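Local coordinates for integrase (Enterobacteria phage lambda, PDB 1AE9), which integrates the phage genome into the bacterial chromosome by site-specific recombination and, with excisionase, excises the prophage, this chain being its catalytic domain, at residues 71-76 with 143-148; 24-29 with 129-134; 43-48 with 81-86; 54-57 with 62-65. All coordinates share one frame; numbering follows the deposited sequence.

In the fold
All four contacts lie in the catalytic domain of this tyrosine recombinase. Interactions 1 and 2 use opposite ends of helix 133-145, their centres about 16 Å apart. Interaction 2 joins interaction 3 through Glu28, whose OE1 meets Thr82 OG1 at 2.9 Å and makes a salt bridge with Lys85 NZ. Interaction 3 in turn meets the hairpin of interaction 4, where Asp47 O lies 2.8 Å from Tyr54 N in a probable hydrogen bond. Two contacts lie at or near the predicted active site: interaction 2 contains His132, and in interaction 4 the side chain of Gln57 comes to about 3 Å from that of Arg36. Interaction 1 is a surface contact whose Ile72 side chain is about 11 Å from that of Arg135.

Interaction 1. Residues 71-76 with 143-148; sequences HIDALG and EKQISD
Two donors grip Gln145 OE1: the backbone N of Asp73, at 2.8 Å, and a water that bridges on to Ala74 N. The N-H of Asp73 points fairly straight at the oxygen, although it comes in tilted 29° from the carbonyl plane. At the other end of the same amide, Gln145 NE2 donates to His71 O over 2.9 Å. That carbonyl oxygen lies close to the plane of the amide, whereas NE2 itself stands above the carbonyl plane of His71. Glutamine suits this place because one flat group both gives and accepts, so a single side chain reads the backbone on either side of Ile72, and the two bonds together fix the rotation of the amide. Its reach comes from a fully stretched chain, with CG anti to the backbone N (chi1 -180°) and chi2 equally extended.

The arrangement ties the C-terminal end of helix 133-145 to the chain leaving strand 71-72, where it turns back toward strand 77-78 to complete a small two-stranded antiparallel sheet. Beneath this polar link the side chain of Ile72 points away from Gln145 and packs on Leu141 and Tyr142 of the same helix, so a greasy inner layer lies under an outer polar one.

Asp73 adds a flat group of its own. Its carboxylate stacks on the glutamine amide, the planes 18° apart, with Asp73 OD2 3.2 Å from Gln145 CD. The two side chains cross at about a right angle, and OD2 remains 3.5 Å from Gln145 NE2, at an angle too poor for a hydrogen bond.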
loop_
_atom_site.group_PDB
_atom_site.type_symbol
_atom_site.label_atom_id
_atom_site.label_comp_id
_atom_site.label_asym_id
_atom_site.label_seq_id
_atom_site.Cartn_x
_atom_site.Cartn_y
_atom_site.Cartn_z
ATOM N N HIS A 71 -12.745 -26.894 11.338
ATOM C CA HIS A 71 -14.095 -26.380 11.108
ATOM C C HIS A 71 -14.342 -25.317 12.162
ATOM O O HIS A 71 -13.817 -25.411 13.275
ATOM C CB HIS A 71 -15.168 -27.462 11.361
ATOM C CG HIS A 71 -15.368 -28.441 10.241
ATOM N ND1 HIS A 71 -14.572 -29.556 10.067
ATOM C CD2 HIS A 71 -16.332 -28.518 9.291
ATOM C CE1 HIS A 71 -15.038 -30.278 9.062
ATOM N NE2 HIS A 71 -16.105 -29.671 8.574
ATOM N N ILE A 72 -15.125 -24.307 11.808
ATOM C CA ILE A 72 -15.536 -23.271 12.754
ATOM C C ILE A 72 -17.033 -23.547 12.861
ATOM O O ILE A 72 -17.825 -23.137 12.007
ATOM C CB ILE A 72 -15.281 -21.834 12.243
ATOM C CG1 ILE A 72 -13.837 -21.435 12.543
ATOM C CG2 ILE A 72 -16.237 -20.840 12.926
ATOM C CD1 ILE A 72 -13.579 -21.102 14.012
ATOM N N ASP A 73 -17.395 -24.311 13.882
ATOM C CA ASP A 73 -18.777 -24.702 14.110
ATOM C C ASP A 73 -19.788 -23.572 14.221
ATOM O O ASP A 73 -20.821 -23.608 13.553
ATOM C CB ASP A 73 -18.857 -25.612 15.330
ATOM C CG ASP A 73 -18.068 -26.893 15.149
ATOM O OD1 ASP A 73 -17.935 -27.369 13.997
ATOM O OD2 ASP A 73 -17.572 -27.418 16.164
ATOM N N ALA A 74 -19.464 -22.542 14.995
ATOM C CA ALA A 74 -20.369 -21.412 15.201
ATOM C C ALA A 74 -20.890 -20.732 13.932
ATOM O O ALA A 74 -21.995 -20.182 13.924
ATOM C CB ALA A 74 -19.721 -20.383 16.122
ATOM N N LEU A 75 -20.107 -20.787 12.860
ATOM C CA LEU A 75 -20.487 -20.151 11.605
ATOM C C LEU A 75 -20.647 -21.127 10.450
ATOM O O LEU A 75 -20.980 -20.725 9.335
ATOM C CB LEU A 75 -19.466 -19.070 11.241
ATOM C CG LEU A 75 -19.420 -17.875 12.192
ATOM C CD1 LEU A 75 -18.203 -17.022 11.894
ATOM C CD2 LEU A 75 -20.698 -17.063 12.057
ATOM N N GLY A 76 -20.435 -22.411 10.723
ATOM C CA GLY A 76 -20.561 -23.418 9.686
ATOM C C GLY A 76 -19.485 -23.290 8.618
ATOM O O GLY A 76 -19.754 -23.494 7.431
ATOM N N GLU A 143 -11.422 -20.772 21.061
ATOM C CA GLU A 143 -11.230 -20.893 22.499
ATOM C C GLU A 143 -12.432 -21.617 23.112
ATOM O O GLU A 143 -12.286 -22.401 24.047
ATOM C CB GLU A 143 -11.079 -19.507 23.122
ATOM N N LYS A 144 -13.619 -21.342 22.582
ATOM C CA LYS A 144 -14.841 -21.965 23.070
ATOM C C LYS A 144 -15.003 -23.374 22.511
ATOM O O LYS A 144 -15.210 -24.328 23.258
ATOM C CB LYS A 144 -16.057 -21.101 22.710
ATOM N N GLN A 145 -14.871 -23.502 21.196
ATOM C CA GLN A 145 -15.018 -24.781 20.505
ATOM C C GLN A 145 -13.987 -25.849 20.874
ATOM O O GLN A 145 -14.318 -27.034 20.965
ATOM C CB GLN A 145 -14.995 -24.556 18.988
ATOM C CG GLN A 145 -15.152 -25.816 18.155
ATOM C CD GLN A 145 -15.088 -25.543 16.675
ATOM O OE1 GLN A 145 -15.758 -24.645 16.168
ATOM N NE2 GLN A 145 -14.294 -26.321 15.966
ATOM N N ILE A 146 -12.731 -25.441 21.028
ATOM C CA ILE A 146 -11.661 -26.375 21.349
ATOM C C ILE A 146 -11.001 -26.016 22.681
ATOM O O ILE A 146 -11.279 -26.651 23.697
ATOM C CB ILE A 146 -10.619 -26.443 20.199
ATOM C CG1 ILE A 146 -11.340 -26.711 18.870
ATOM C CG2 ILE A 146 -9.597 -27.545 20.462
ATOM C CD1 ILE A 146 -10.441 -26.786 17.655
ATOM N N SER A 147 -10.151 -24.994 22.687
ATOM C CA SER A 147 -9.477 -24.576 23.914
ATOM C C SER A 147 -8.642 -23.310 23.726
ATOM O O SER A 147 -8.258 -22.968 22.603
ATOM C CB SER A 147 -8.585 -25.706 24.454
ATOM O OG SER A 147 -7.678 -26.186 23.472
ATOM N N ASP A 148 -8.364 -22.623 24.830
ATOM C CA ASP A 148 -7.552 -21.411 24.799
ATOM C C ASP A 148 -6.146 -21.758 24.305
ATOM O O ASP A 148 -5.489 -20.939 23.656
ATOM C CB ASP A 148 -7.487 -20.779 26.188
HETATM O O HOH W 1 -17.019 -22.288 16.362
#

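Interaction 2. Residues 24-29 with 129-134; sequences RLAMEL and PTFHEL
At chi1 -169° the ring of Phe131 is carried away from its own N and out toward helix 21-33, while Met27 on that helix sets CG anti to its carbonyl carbon (chi1 -77°), so that CG meets the ring obliquely. Phe131 CE2 comes to 4.1 Å from Met27 CG. Farther along the ring, the CZ corner runs edge-on into the helix backbone and stops 3.6 Å from Ala26 O, close to the ring plane. The small side chain of Ala26 leaves space for this, its CB lying 4.2 Å from Phe131 CZ.

Leu134 completes the contact from one face of the ring. One methyl, Leu134 CD1, sits 4.1 Å from Met27 CG and also lies over that face, offset toward the rim, so that methionine, phenylalanine and leucine interlock. Phe113 of helix 106-120 meets Phe131 edge-to-face and touches Met27 and Leu134 as well.

On the far side of the turn the chemistry is polar. Thr130 and Glu133 form a capping box in the turn leading into helix 133-145: Glu133 OE1 takes hydrogen bonds from Thr130 N, at 2.9 Å through its anti lone pair, and from Thr130 OG1, and it also makes a salt bridge with Arg1 NE. Glu133 OE2 accepts from His132 ND1 at 3.3 Å, which probably helps to steady the ring of this predicted active-site residue. The turn thus has two chemistries: one side is held against helix 21-33 by apolar packing and burial, while a carboxylate orders the other and probably helps place His132.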
loop_
_atom_site.group_PDB
_atom_site.type_symbol
_atom_site.label_atom_id
_atom_site.label_comp_id
_atom_site.label_asym_id
_atom_site.label_seq_id
_atom_site.Cartn_x
_atom_site.Cartn_y
_atom_site.Cartn_z
ATOM N N ARG A 24 -15.785 -13.033 0.309
ATOM C CA ARG A 24 -16.389 -14.010 1.211
ATOM C C ARG A 24 -15.425 -15.151 1.526
ATOM O O ARG A 24 -15.351 -15.614 2.670
ATOM C CB ARG A 24 -17.687 -14.568 0.619
ATOM C CG ARG A 24 -18.863 -13.608 0.730
ATOM C CD ARG A 24 -20.138 -14.214 0.172
ATOM N NE ARG A 24 -21.314 -13.407 0.496
ATOM C CZ ARG A 24 -22.443 -13.391 -0.213
ATOM N NH1 ARG A 24 -22.568 -14.135 -1.303
ATOM N NH2 ARG A 24 -23.460 -12.634 0.177
ATOM N N LEU A 25 -14.675 -15.591 0.518
ATOM C CA LEU A 25 -13.720 -16.680 0.693
ATOM C C LEU A 25 -12.554 -16.261 1.589
ATOM O O LEU A 25 -12.107 -17.038 2.436
ATOM C CB LEU A 25 -13.235 -17.179 -0.669
ATOM C CG LEU A 25 -14.364 -17.805 -1.502
ATOM C CD1 LEU A 25 -13.917 -18.024 -2.945
ATOM C CD2 LEU A 25 -14.813 -19.119 -0.867
ATOM N N ALA A 26 -12.081 -15.028 1.427
ATOM C CA ALA A 26 -10.994 -14.534 2.266
ATOM C C ALA A 26 -11.492 -14.423 3.714
ATOM O O ALA A 26 -10.749 -14.728 4.654
ATOM C CB ALA A 26 -10.502 -13.188 1.766
ATOM N N MET A 27 -12.752 -14.008 3.888
ATOM C CA MET A 27 -13.356 -13.884 5.225
ATOM C C MET A 27 -13.403 -15.249 5.911
ATOM O O MET A 27 -12.997 -15.391 7.072
ATOM C CB MET A 27 -14.772 -13.293 5.150
ATOM C CG MET A 27 -14.811 -11.781 4.925
ATOM S SD MET A 27 -16.461 -11.122 4.623
ATOM C CE MET A 27 -17.216 -11.413 6.267
ATOM N N GLU A 28 -13.870 -16.257 5.181
ATOM C CA GLU A 28 -13.953 -17.605 5.728
ATOM C C GLU A 28 -12.571 -18.139 6.092
ATOM O O GLU A 28 -12.373 -18.686 7.182
ATOM C CB GLU A 28 -14.618 -18.541 4.731
ATOM C CG GLU A 28 -16.093 -18.282 4.546
ATOM C CD GLU A 28 -16.731 -19.204 3.524
ATOM O OE1 GLU A 28 -16.003 -19.928 2.814
ATOM O OE2 GLU A 28 -17.975 -19.194 3.420
ATOM N N LEU A 29 -11.607 -17.946 5.195
ATOM C CA LEU A 29 -10.251 -18.421 5.425
ATOM C C LEU A 29 -9.608 -17.724 6.633
ATOM O O LEU A 29 -8.871 -18.341 7.397
ATOM C CB LEU A 29 -9.411 -18.236 4.156
ATOM C CG LEU A 29 -8.314 -19.269 3.888
ATOM C CD1 LEU A 29 -8.931 -20.657 3.698
ATOM C CD2 LEU A 29 -7.524 -18.870 2.644
ATOM N N PRO A 129 -14.750 -2.412 13.386
ATOM C CA PRO A 129 -13.759 -3.479 13.217
ATOM C C PRO A 129 -13.277 -3.553 11.768
ATOM O O PRO A 129 -14.032 -3.264 10.843
ATOM C CB PRO A 129 -14.540 -4.735 13.620
ATOM C CG PRO A 129 -15.938 -4.403 13.222
ATOM C CD PRO A 129 -16.082 -2.968 13.673
ATOM N N THR A 130 -12.003 -3.881 11.590
ATOM C CA THR A 130 -11.404 -4.007 10.269
ATOM C C THR A 130 -11.257 -5.494 9.949
ATOM O O THR A 130 -11.657 -6.347 10.750
ATOM C CB THR A 130 -10.016 -3.339 10.226
ATOM O OG1 THR A 130 -9.111 -4.052 11.076
ATOM C CG2 THR A 130 -10.102 -1.892 10.698
ATOM N N PHE A 131 -10.673 -5.817 8.796
ATOM C CA PHE A 131 -10.485 -7.216 8.438
ATOM C C PHE A 131 -9.638 -7.911 9.505
ATOM O O PHE A 131 -9.832 -9.097 9.781
ATOM C CB PHE A 131 -9.823 -7.352 7.063
ATOM C CG PHE A 131 -9.830 -8.758 6.523
ATOM C CD1 PHE A 131 -8.785 -9.633 6.805
ATOM C CD2 PHE A 131 -10.883 -9.209 5.731
ATOM C CE1 PHE A 131 -8.782 -10.934 6.308
ATOM C CE2 PHE A 131 -10.890 -10.516 5.225
ATOM C CZ PHE A 131 -9.839 -11.377 5.515
ATOM N N HIS A 132 -8.712 -7.176 10.119
ATOM C CA HIS A 132 -7.876 -7.760 11.161
ATOM C C HIS A 132 -8.699 -8.327 12.325
ATOM O O HIS A 132 -8.279 -9.280 12.984
ATOM C CB HIS A 132 -6.859 -6.757 11.712
ATOM C CG HIS A 132 -6.060 -7.298 12.862
ATOM N ND1 HIS A 132 -6.348 -6.998 14.179
ATOM C CD2 HIS A 132 -5.037 -8.188 12.898
ATOM C CE1 HIS A 132 -5.544 -7.684 14.975
ATOM N NE2 HIS A 132 -4.739 -8.414 14.223
ATOM N N GLU A 133 -9.871 -7.760 12.580
ATOM C CA GLU A 133 -10.689 -8.246 13.682
ATOM C C GLU A 133 -11.168 -9.683 13.504
ATOM O O GLU A 133 -11.611 -10.318 14.469
ATOM C CB GLU A 133 -11.851 -7.289 13.965
ATOM C CG GLU A 133 -11.487 -6.176 14.956
ATOM C CD GLU A 133 -10.169 -5.474 14.620
ATOM O OE1 GLU A 133 -10.145 -4.674 13.665
ATOM O OE2 GLU A 133 -9.152 -5.717 15.313
ATOM N N LEU A 134 -11.029 -10.213 12.290
ATOM C CA LEU A 134 -11.433 -11.586 12.004
ATOM C C LEU A 134 -10.494 -12.585 12.689
ATOM O O LEU A 134 -10.881 -13.721 12.952
ATOM C CB LEU A 134 -11.477 -11.833 10.487
ATOM C CG LEU A 134 -12.586 -11.081 9.741
ATOM C CD1 LEU A 134 -12.451 -11.291 8.251
ATOM C CD2 LEU A 134 -13.942 -11.561 10.220
#

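Interaction 3. Residues 43-48 with 81-86; sequences MKWSDI and ETLDKC
Trp45 drives the edge of its indole against helix 79-90, joining that helix to the short 3-10 turn that leads into strand 48-49, the edge strand of the main sheet in this tyrosine recombinase domain. Packing is tight where the six-membered ring meets the helix: Trp45 CH2 lies 3.2 Å from Leu83 O, near the ring plane, so an aromatic C-H faces a backbone carbonyl. The same corner touches Cys86 CB at 3.9 Å, again edge-on. A broad, rigid indole suits this place because it can span the gap from turn to helix; the nearest CA atoms of the two segments, those of Trp45 and Leu83, are 9.4 Å apart. With CG anti to the carbonyl carbon (chi1 -62°), the ring extends across that gap. Lys87 of the same helix adds a cation-pi contact with the indole, and Trp45 NE1 makes a weak hydrogen bond to Gly92 O.

Leu83 is shared between two partners. Its CD2 branch lies 4.2 Å from Trp45 CZ3, and its CD1 branch meets Ile48 CD1 tip to tip. Leucine serves well here, since its two methyls take different neighbours; Leu29 of helix 21-33 also packs on Leu83.

The other side of the turn is looser and polar. Ser46 is exposed, and Lys44 and Asp47 pair across the turn rather than with the helix: Lys44 NZ and Asp47 OD1 form a salt bridge at 3.6 Å. The second oxygen of the same carboxylate, Asp47 OD2, accepts from Lys44 N at 2.9 Å, the N-H coming from 55° out of the carboxylate plane.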
loop_
_atom_site.group_PDB
_atom_site.type_symbol
_atom_site.label_atom_id
_atom_site.label_comp_id
_atom_site.label_asym_id
_atom_site.label_seq_id
_atom_site.Cartn_x
_atom_site.Cartn_y
_atom_site.Cartn_z
ATOM N N MET A 43 -0.453 -17.289 1.104
ATOM C CA MET A 43 -0.744 -18.718 0.963
ATOM C C MET A 43 -0.871 -19.184 -0.478
ATOM O O MET A 43 -1.569 -18.559 -1.277
ATOM C CB MET A 43 -2.039 -19.069 1.703
ATOM C CG MET A 43 -2.003 -18.778 3.185
ATOM S SD MET A 43 -3.579 -19.119 3.949
ATOM C CE MET A 43 -3.148 -18.907 5.652
ATOM N N LYS A 44 -0.228 -20.308 -0.789
ATOM C CA LYS A 44 -0.269 -20.885 -2.129
ATOM C C LYS A 44 -0.661 -22.349 -2.039
ATOM O O LYS A 44 -0.528 -22.966 -0.986
ATOM C CB LYS A 44 1.092 -20.774 -2.820
ATOM C CG LYS A 44 1.587 -19.351 -3.026
ATOM C CD LYS A 44 2.832 -19.320 -3.913
ATOM C CE LYS A 44 3.851 -20.392 -3.499
ATOM N NZ LYS A 44 4.278 -20.315 -2.065
ATOM N N TRP A 45 -1.130 -22.907 -3.151
ATOM C CA TRP A 45 -1.539 -24.311 -3.195
ATOM C C TRP A 45 -0.382 -25.264 -2.889
ATOM O O TRP A 45 -0.592 -26.330 -2.319
ATOM C CB TRP A 45 -2.187 -24.639 -4.541
ATOM C CG TRP A 45 -3.431 -23.842 -4.779
ATOM C CD1 TRP A 45 -3.594 -22.820 -5.667
ATOM C CD2 TRP A 45 -4.670 -23.955 -4.060
ATOM N NE1 TRP A 45 -4.853 -22.282 -5.539
ATOM C CE2 TRP A 45 -5.534 -22.958 -4.560
ATOM C CE3 TRP A 45 -5.130 -24.802 -3.037
ATOM C CZ2 TRP A 45 -6.836 -22.777 -4.072
ATOM C CZ3 TRP A 45 -6.422 -24.623 -2.551
ATOM C CH2 TRP A 45 -7.260 -23.617 -3.070
ATOM N N SER A 46 0.840 -24.857 -3.225
ATOM C CA SER A 46 2.020 -25.672 -2.947
ATOM C C SER A 46 2.324 -25.769 -1.446
ATOM O O SER A 46 3.169 -26.564 -1.023
ATOM C CB SER A 46 3.229 -25.111 -3.698
ATOM O OG SER A 46 3.297 -23.700 -3.579
ATOM N N ASP A 47 1.647 -24.946 -0.645
ATOM C CA ASP A 47 1.833 -24.949 0.801
ATOM C C ASP A 47 1.015 -26.041 1.480
ATOM O O ASP A 47 1.150 -26.256 2.683
ATOM C CB ASP A 47 1.446 -23.596 1.406
ATOM C CG ASP A 47 2.310 -22.455 0.905
ATOM O OD1 ASP A 47 3.435 -22.705 0.421
ATOM O OD2 ASP A 47 1.858 -21.299 1.006
ATOM N N ILE A 48 0.137 -26.693 0.727
ATOM C CA ILE A 48 -0.690 -27.756 1.278
ATOM C C ILE A 48 -0.087 -29.099 0.904
ATOM O O ILE A 48 0.037 -29.424 -0.272
ATOM C CB ILE A 48 -2.148 -27.680 0.770
ATOM C CG1 ILE A 48 -2.779 -26.358 1.208
ATOM C CG2 ILE A 48 -2.967 -28.851 1.317
ATOM C CD1 ILE A 48 -4.155 -26.122 0.632
ATOM N N GLU A 81 -13.954 -27.200 2.583
ATOM C CA GLU A 81 -14.984 -26.668 1.681
ATOM C C GLU A 81 -14.566 -25.308 1.129
ATOM O O GLU A 81 -14.753 -25.030 -0.055
ATOM C CB GLU A 81 -16.306 -26.496 2.424
ATOM C CG GLU A 81 -16.820 -27.751 3.083
ATOM C CD GLU A 81 -17.693 -28.569 2.174
ATOM O OE1 GLU A 81 -18.899 -28.242 2.075
ATOM O OE2 GLU A 81 -17.179 -29.535 1.564
ATOM N N THR A 82 -14.050 -24.450 2.010
ATOM C CA THR A 82 -13.592 -23.116 1.631
ATOM C C THR A 82 -12.438 -23.225 0.635
ATOM O O THR A 82 -12.446 -22.559 -0.402
ATOM C CB THR A 82 -13.156 -22.306 2.865
ATOM O OG1 THR A 82 -14.296 -22.086 3.710
ATOM C CG2 THR A 82 -12.575 -20.962 2.456
ATOM N N LEU A 83 -11.469 -24.094 0.925
ATOM C CA LEU A 83 -10.330 -24.286 0.028
ATOM C C LEU A 83 -10.805 -24.804 -1.324
ATOM O O LEU A 83 -10.296 -24.378 -2.369
ATOM C CB LEU A 83 -9.311 -25.249 0.639
ATOM C CG LEU A 83 -8.509 -24.713 1.826
ATOM C CD1 LEU A 83 -7.691 -25.841 2.439
ATOM C CD2 LEU A 83 -7.603 -23.570 1.383
ATOM N N ASP A 84 -11.790 -25.703 -1.312
ATOM C CA ASP A 84 -12.333 -26.237 -2.565
ATOM C C ASP A 84 -12.926 -25.095 -3.379
ATOM O O ASP A 84 -12.693 -24.993 -4.590
ATOM C CB ASP A 84 -13.410 -27.294 -2.302
ATOM C CG ASP A 84 -12.832 -28.633 -1.884
ATOM O OD1 ASP A 84 -11.590 -28.770 -1.812
ATOM O OD2 ASP A 84 -13.629 -29.556 -1.624
ATOM N N LYS A 85 -13.672 -24.224 -2.704
ATOM C CA LYS A 85 -14.282 -23.073 -3.359
ATOM C C LYS A 85 -13.213 -22.120 -3.904
ATOM O O LYS A 85 -13.349 -21.603 -5.010
ATOM C CB LYS A 85 -15.226 -22.346 -2.388
ATOM C CG LYS A 85 -16.541 -23.096 -2.135
ATOM C CD LYS A 85 -17.013 -23.020 -0.672
ATOM C CE LYS A 85 -17.323 -21.603 -0.206
ATOM N NZ LYS A 85 -17.846 -21.588 1.195
ATOM N N CYS A 86 -12.144 -21.902 -3.142
ATOM C CA CYS A 86 -11.064 -21.020 -3.585
ATOM C C CYS A 86 -10.453 -21.584 -4.865
ATOM O O CYS A 86 -10.191 -20.849 -5.822
ATOM C CB CYS A 86 -9.976 -20.896 -2.507
ATOM S SG CYS A 86 -10.402 -19.928 -1.028
#

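Interaction 4. Residues 54-57 with 62-65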
loop_
_atom_site.group_PDB
_atom_site.type_symbol
_atom_site.label_atom_id
_atom_site.label_comp_id
_atom_site.label_asym_id
_atom_site.label_seq_id
_atom_site.Cartn_x
_atom_site.Cartn_y
_atom_site.Cartn_z
ATOM N N TYR A 54 0.938 -25.404 5.347
ATOM C CA TYR A 54 2.143 -24.898 6.001
ATOM C C TYR A 54 2.218 -23.387 5.910
ATOM O O TYR A 54 2.163 -22.824 4.823
ATOM C CB TYR A 54 3.392 -25.542 5.383
ATOM C CG TYR A 54 3.537 -26.998 5.755
ATOM C CD1 TYR A 54 2.764 -27.975 5.136
ATOM C CD2 TYR A 54 4.395 -27.388 6.778
ATOM C CE1 TYR A 54 2.832 -29.304 5.532
ATOM C CE2 TYR A 54 4.473 -28.712 7.182
ATOM C CZ TYR A 54 3.688 -29.664 6.558
ATOM O OH TYR A 54 3.749 -30.971 6.978
ATOM N N VAL A 55 2.367 -22.739 7.057
ATOM C CA VAL A 55 2.421 -21.292 7.111
ATOM C C VAL A 55 3.593 -20.761 7.921
ATOM O O VAL A 55 3.792 -21.158 9.077
ATOM C CB VAL A 55 1.112 -20.722 7.756
ATOM C CG1 VAL A 55 1.231 -19.221 8.007
ATOM C CG2 VAL A 55 -0.094 -21.021 6.868
ATOM N N GLU A 56 4.408 -19.916 7.298
ATOM C CA GLU A 56 5.482 -19.264 8.031
ATOM C C GLU A 56 5.013 -17.825 8.112
ATOM O O GLU A 56 4.923 -17.130 7.096
ATOM C CB GLU A 56 6.835 -19.301 7.335
ATOM C CG GLU A 56 7.841 -18.495 8.162
ATOM C CD GLU A 56 9.257 -18.524 7.638
ATOM O OE1 GLU A 56 9.568 -19.348 6.759
ATOM O OE2 GLU A 56 10.067 -17.710 8.126
ATOM N N GLN A 57 4.674 -17.385 9.309
ATOM C CA GLN A 57 4.186 -16.039 9.491
ATOM C C GLN A 57 5.253 -15.030 9.107
ATOM O O GLN A 57 6.378 -15.065 9.616
ATOM C CB GLN A 57 3.702 -15.861 10.923
ATOM C CG GLN A 57 2.644 -16.914 11.302
ATOM C CD GLN A 57 2.018 -16.660 12.648
ATOM O OE1 GLN A 57 2.570 -15.932 13.474
ATOM N NE2 GLN A 57 0.844 -17.232 12.869
ATOM N N VAL A 62 7.089 -17.485 12.853
ATOM C CA VAL A 62 6.516 -18.699 13.441
ATOM C C VAL A 62 6.058 -19.629 12.324
ATOM O O VAL A 62 5.351 -19.208 11.413
ATOM C CB VAL A 62 5.330 -18.359 14.379
ATOM C CG1 VAL A 62 4.615 -19.625 14.858
ATOM C CG2 VAL A 62 5.833 -17.568 15.561
ATOM N N LYS A 63 6.489 -20.884 12.385
ATOM C CA LYS A 63 6.146 -21.886 11.376
ATOM C C LYS A 63 5.161 -22.928 11.913
ATOM O O LYS A 63 5.507 -23.716 12.797
ATOM C CB LYS A 63 7.419 -22.578 10.877
ATOM C CG LYS A 63 8.254 -21.723 9.949
ATOM C CD LYS A 63 9.562 -22.393 9.568
ATOM C CE LYS A 63 10.511 -22.429 10.746
ATOM N NZ LYS A 63 10.726 -21.066 11.311
ATOM N N ILE A 64 3.955 -22.963 11.350
ATOM C CA ILE A 64 2.930 -23.904 11.796
ATOM C C ILE A 64 2.330 -24.712 10.657
ATOM O O ILE A 64 2.303 -24.265 9.510
ATOM C CB ILE A 64 1.777 -23.174 12.536
ATOM C CG1 ILE A 64 1.116 -22.143 11.618
ATOM C CG2 ILE A 64 2.299 -22.472 13.778
ATOM C CD1 ILE A 64 -0.031 -21.405 12.270
ATOM N N ALA A 65 1.875 -25.920 10.972
ATOM C CA ALA A 65 1.245 -26.790 9.986
ATOM C C ALA A 65 -0.219 -26.891 10.417
ATOM O O ALA A 65 -0.523 -27.466 11.469
ATOM C CB ALA A 65 1.911 -28.168 9.986
#
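The ring of Tyr54 lies over Ala65, whose CB lies under one face of the ring, offset toward the rim. This CH-pi contact places Ala65 CB 4.2 Å from the ring centroid, 24° off the normal; so small a side chain lets the ring settle flat across the neighbouring strand. Trp174 meets the same tyrosine edge-to-face.

On the same face of this antiparallel beta hairpin, Glu56 and Lys63 run side by side and point the same way. Their aliphatic parts touch, Glu56 CG to Lys63 CG at 3.7 Å, but the charged ends stay apart, with Glu56 OE2 4.7 Å from Lys63 NZ. On the opposite face the buried Val55 and Ile64 form the hydrogen-bonded pair, Val55 N reaching Ile64 O at 2.9 Å and Ile64 N returning to Val55 O. Beta-branched side chains suit an extended strand and a buried apolar face, and here Val55 CB lies 4.1 Å from Ile64 CG1.

Beyond the strand end Gln57 lies alongside Val62, its N bonded to Val62 O at 2.9 Å. Its amide turns to other partners: NE2 donates to Gln35 OE1 and Leu155 O, and OE1 accepts from Thr60 OG1 and Arg36 NH1. The backbone bonds set the register, while the glutamine's polar end probably helps to position Arg36, a predicted active-site residue.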